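Local coordinates for protein Cj0977 (Campylobacter jejuni, PDB 3BNV) that is a flagella-co-regulated (sigma28-dependent) virulence protein of unknown biochemical function, built as a hot-dog fold that pairs with a second copy of itself, at residues S92-A98 / K133-I139. Numbering follows the deposited sequence.
Sequences SKCFFYA and KMFEGTI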
ATOM      1  N   SER A  92       0.194   6.590  -8.682  1.00 33.32           N
ATOM      2  CA  SER A  92      -1.105   6.754  -8.006  1.00 33.55           C
ATOM      3  C   SER A  92      -1.289   8.117  -7.363  1.00 33.30           C
ATOM      4  O   SER A  92      -0.316   8.810  -7.017  1.00 33.32           O
ATOM      5  CB  SER A  92      -1.351   5.644  -6.971  1.00 33.56           C
ATOM      6  OG  SER A  92      -0.203   5.471  -6.172  1.00 35.39           O
ATOM      7  N   LYS A  93      -2.556   8.487  -7.204  1.00 33.17           N
ATOM      8  CA  LYS A  93      -2.930   9.727  -6.544  1.00 33.26           C
ATOM      9  C   LYS A  93      -4.116   9.402  -5.638  1.00 33.27           C
ATOM     10  O   LYS A  93      -5.226   9.211  -6.128  1.00 33.29           O
ATOM     11  CB  LYS A  93      -3.315  10.756  -7.590  1.00 32.61           C
ATOM     12  CG  LYS A  93      -3.835  12.057  -7.027  1.00 34.68           C
ATOM     13  CD  LYS A  93      -2.714  13.063  -6.868  1.00 36.59           C
ATOM     14  CE  LYS A  93      -3.061  14.164  -5.867  1.00 37.33           C
ATOM     15  NZ  LYS A  93      -3.953  15.196  -6.470  1.00 38.49           N
ATOM     16  N   CYS A  94      -3.875   9.311  -4.330  1.00 33.49           N
ATOM     17  CA  CYS A  94      -4.938   8.893  -3.385  1.00 34.20           C
ATOM     18  C   CYS A  94      -5.305   9.939  -2.354  1.00 33.32           C
ATOM     19  O   CYS A  94      -4.465  10.740  -1.935  1.00 33.28           O
ATOM     20  CB  CYS A  94      -4.556   7.643  -2.607  1.00 34.17           C
ATOM     21  SG  CYS A  94      -3.906   6.328  -3.591  1.00 39.75           S
ATOM     22  N   PHE A  95      -6.568   9.887  -1.938  1.00 32.95           N
ATOM     23  CA  PHE A  95      -7.068  10.599  -0.758  1.00 32.66           C
ATOM     24  C   PHE A  95      -7.555   9.571   0.267  1.00 32.27           C
ATOM     25  O   PHE A  95      -8.317   8.665  -0.056  1.00 32.13           O
ATOM     26  CB  PHE A  95      -8.231  11.535  -1.119  1.00 32.47           C
ATOM     27  CG  PHE A  95      -7.862  12.592  -2.115  1.00 34.16           C
ATOM     28  CD1 PHE A  95      -7.315  13.796  -1.698  1.00 33.87           C
ATOM     29  CD2 PHE A  95      -8.028  12.367  -3.495  1.00 35.58           C
ATOM     30  CE1 PHE A  95      -6.948  14.751  -2.628  1.00 33.73           C
ATOM     31  CE2 PHE A  95      -7.661  13.325  -4.423  1.00 33.87           C
ATOM     32  CZ  PHE A  95      -7.123  14.513  -3.988  1.00 33.20           C
ATOM     33  N   PHE A  96      -7.110   9.738   1.501  1.00 32.05           N
ATOM     34  CA  PHE A  96      -7.569   8.945   2.627  1.00 31.90           C
ATOM     35  C   PHE A  96      -8.384   9.830   3.536  1.00 31.81           C
ATOM     36  O   PHE A  96      -7.826  10.518   4.366  1.00 32.15           O
ATOM     37  CB  PHE A  96      -6.370   8.478   3.431  1.00 31.70           C
ATOM     38  CG  PHE A  96      -5.401   7.651   2.643  1.00 31.75           C
ATOM     39  CD1 PHE A  96      -4.353   8.243   1.964  1.00 32.18           C
ATOM     40  CD2 PHE A  96      -5.524   6.296   2.601  1.00 30.37           C
ATOM     41  CE1 PHE A  96      -3.461   7.474   1.265  1.00 32.16           C
ATOM     42  CE2 PHE A  96      -4.642   5.535   1.904  1.00 30.98           C
ATOM     43  CZ  PHE A  96      -3.607   6.119   1.241  1.00 31.13           C
ATOM     44  N   TYR A  97      -9.697   9.798   3.408  1.00 31.86           N
ATOM     45  CA  TYR A  97     -10.556  10.746   4.137  1.00 31.98           C
ATOM     46  C   TYR A  97     -10.647  10.457   5.625  1.00 31.96           C
ATOM     47  O   TYR A  97     -10.850  11.342   6.426  1.00 31.71           O
ATOM     48  CB  TYR A  97     -11.966  10.779   3.540  1.00 31.63           C
ATOM     49  CG  TYR A  97     -12.002  11.120   2.075  1.00 31.26           C
ATOM     50  CD1 TYR A  97     -11.523  12.339   1.618  1.00 32.30           C
ATOM     51  CD2 TYR A  97     -12.519  10.233   1.149  1.00 31.35           C
ATOM     52  CE1 TYR A  97     -11.554  12.671   0.265  1.00 32.37           C
ATOM     53  CE2 TYR A  97     -12.558  10.551  -0.211  1.00 31.83           C
ATOM     54  CZ  TYR A  97     -12.076  11.776  -0.645  1.00 32.28           C
ATOM     55  OH  TYR A  97     -12.111  12.113  -1.979  1.00 30.99           O
ATOM     56  N   ALA A  98     -10.506   9.194   5.989  1.00 32.37           N
ATOM     57  CA  ALA A  98     -10.594   8.794   7.382  1.00 32.35           C
ATOM     58  C   ALA A  98      -9.921   7.449   7.513  1.00 32.65           C
ATOM     59  O   ALA A  98      -9.994   6.622   6.603  1.00 33.15           O
ATOM     60  CB  ALA A  98     -12.016   8.703   7.790  1.00 31.88           C
ATOM     61  N   LYS A 133     -17.827   7.183   2.580  1.00 32.35           N
ATOM     62  CA  LYS A 133     -16.695   7.133   1.671  1.00 32.77           C
ATOM     63  C   LYS A 133     -15.410   7.470   2.438  1.00 33.05           C
ATOM     64  O   LYS A 133     -15.270   8.541   2.994  1.00 33.37           O
ATOM     65  CB  LYS A 133     -16.912   8.080   0.489  1.00 32.82           C
ATOM     66  CG  LYS A 133     -15.777   8.058  -0.516  1.00 33.05           C
ATOM     67  CD  LYS A 133     -15.790   9.295  -1.409  1.00 34.31           C
ATOM     68  CE  LYS A 133     -16.758   9.124  -2.574  1.00 36.46           C
ATOM     69  NZ  LYS A 133     -16.453   9.943  -3.814  1.00 36.78           N
HETATM   70  N   MSE A 134     -14.481   6.530   2.472  1.00 33.66           N
HETATM   71  CA  MSE A 134     -13.261   6.618   3.276  1.00 34.53           C
HETATM   72  C   MSE A 134     -12.034   6.916   2.414  1.00 33.92           C
HETATM   73  O   MSE A 134     -11.032   7.466   2.888  1.00 33.54           O
HETATM   74  CB  MSE A 134     -12.948   5.249   3.907  1.00 34.72           C
HETATM   75  CG  MSE A 134     -14.029   4.638   4.740  1.00 39.71           C
HETATM   76 SE   MSE A 134     -14.563   5.607   6.388  1.00 56.76          SE
HETATM   77  CE  MSE A 134     -13.086   5.036   7.597  1.00 47.68           C
ATOM     78  N   PHE A 135     -12.087   6.468   1.168  1.00 33.09           N
ATOM     79  CA  PHE A 135     -10.927   6.500   0.331  1.00 32.83           C
ATOM     80  C   PHE A 135     -11.319   6.732  -1.125  1.00 33.06           C
ATOM     81  O   PHE A 135     -12.344   6.224  -1.614  1.00 33.09           O
ATOM     82  CB  PHE A 135     -10.124   5.190   0.500  1.00 32.20           C
ATOM     83  CG  PHE A 135      -9.055   4.990  -0.525  1.00 30.88           C
ATOM     84  CD1 PHE A 135      -7.771   5.471  -0.313  1.00 30.35           C
ATOM     85  CD2 PHE A 135      -9.320   4.318  -1.695  1.00 30.82           C
ATOM     86  CE1 PHE A 135      -6.732   5.286  -1.270  1.00 28.55           C
ATOM     87  CE2 PHE A 135      -8.292   4.124  -2.665  1.00 31.39           C
ATOM     88  CZ  PHE A 135      -6.994   4.618  -2.444  1.00 29.32           C
ATOM     89  N   GLU A 136     -10.486   7.497  -1.811  1.00 33.11           N
ATOM     90  CA  GLU A 136     -10.724   7.820  -3.215  1.00 33.48           C
ATOM     91  C   GLU A 136      -9.347   7.928  -3.896  1.00 33.32           C
ATOM     92  O   GLU A 136      -8.421   8.531  -3.348  1.00 33.18           O
ATOM     93  CB  GLU A 136     -11.524   9.126  -3.296  1.00 33.50           C
ATOM     94  CG  GLU A 136     -12.118   9.456  -4.643  1.00 34.84           C
ATOM     95  CD  GLU A 136     -13.446  10.227  -4.558  1.00 37.06           C
ATOM     96  OE1 GLU A 136     -13.807  10.779  -3.485  1.00 37.50           O
ATOM     97  OE2 GLU A 136     -14.141  10.276  -5.592  1.00 38.61           O
ATOM     98  N   GLY A 137      -9.199   7.317  -5.061  1.00 33.07           N
ATOM     99  CA  GLY A 137      -7.914   7.363  -5.724  1.00 33.20           C
ATOM    100  C   GLY A 137      -7.887   7.014  -7.199  1.00 33.15           C
ATOM    101  O   GLY A 137      -8.772   6.331  -7.716  1.00 33.13           O
ATOM    102  N   THR A 138      -6.855   7.495  -7.875  1.00 33.05           N
ATOM    103  CA  THR A 138      -6.613   7.114  -9.251  1.00 33.20           C
ATOM    104  C   THR A 138      -5.330   6.318  -9.326  1.00 33.25           C
ATOM    105  O   THR A 138      -4.283   6.758  -8.833  1.00 33.42           O
ATOM    106  CB  THR A 138      -6.411   8.319 -10.154  1.00 32.97           C
ATOM    107  OG1 THR A 138      -7.569   9.163 -10.124  1.00 33.26           O
ATOM    108  CG2 THR A 138      -6.216   7.833 -11.554  1.00 33.86           C
ATOM    109  N   ILE A 139      -5.389   5.174  -9.991  1.00 33.13           N
ATOM    110  CA  ILE A 139      -4.216   4.322 -10.107  1.00 33.06           C
ATOM    111  C   ILE A 139      -3.897   4.019 -11.562  1.00 32.98           C
ATOM    112  O   ILE A 139      -4.770   3.652 -12.332  1.00 33.18           O
ATOM    113  CB  ILE A 139      -4.441   3.036  -9.321  1.00 32.80           C
ATOM    114  CG1 ILE A 139      -4.506   3.373  -7.830  1.00 33.30           C
ATOM    115  CG2 ILE A 139      -3.350   2.064  -9.579  1.00 32.41           C
ATOM    116  CD1 ILE A 139      -4.591   2.164  -6.971  1.00 34.44           C
TER
HETATM  117  O   HOH W   1      -7.404  11.497  -7.521  1.00 31.12           O
HETATM  118  O   HOH W   2      -9.280   5.805   4.408  1.00 22.53           O
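E136 OE1 takes two donors: the hydroxyl Y97 OH at 2.6 Å, on the anti side but well out of the carboxylate plane, and, in a salt bridge within its own strand, K133 NZ at 2.8 Å, from above the opposite face. Held from both faces, the carboxylate should be limited in rotation, and the nearby lysine probably favours its ionised state. E136 CG, anti to the backbone N (chi1 -167°), carries the acid to the hydroxyl edge of the Y97 ring, whose CE2 lies 3.7 Å from K133 CD. Between the antiparallel strands, paired bonds link K93 with T138 and F95 with E136; the F95 N to E136 O bond is nearly straight (2.7 Å, 174° at hydrogen). Past the end of strand 87-96, Y97 N still reaches M134 O, which also accepts a bond from a water. On the other face, F135 CE1 meets C94 CB at 3.5 Å, the cysteine sulfur sits at the ring edge, and F96 lies alongside, the ring planes inclined by 55°. This apolar face packs on helix 67-82 of the hot-dog fold, through F71, I70 and A74. M134 and F135 form a classic bulge opposite G127 of strand 120-129, while residues 92-95 extend the sheet antiparallel into the second subunit.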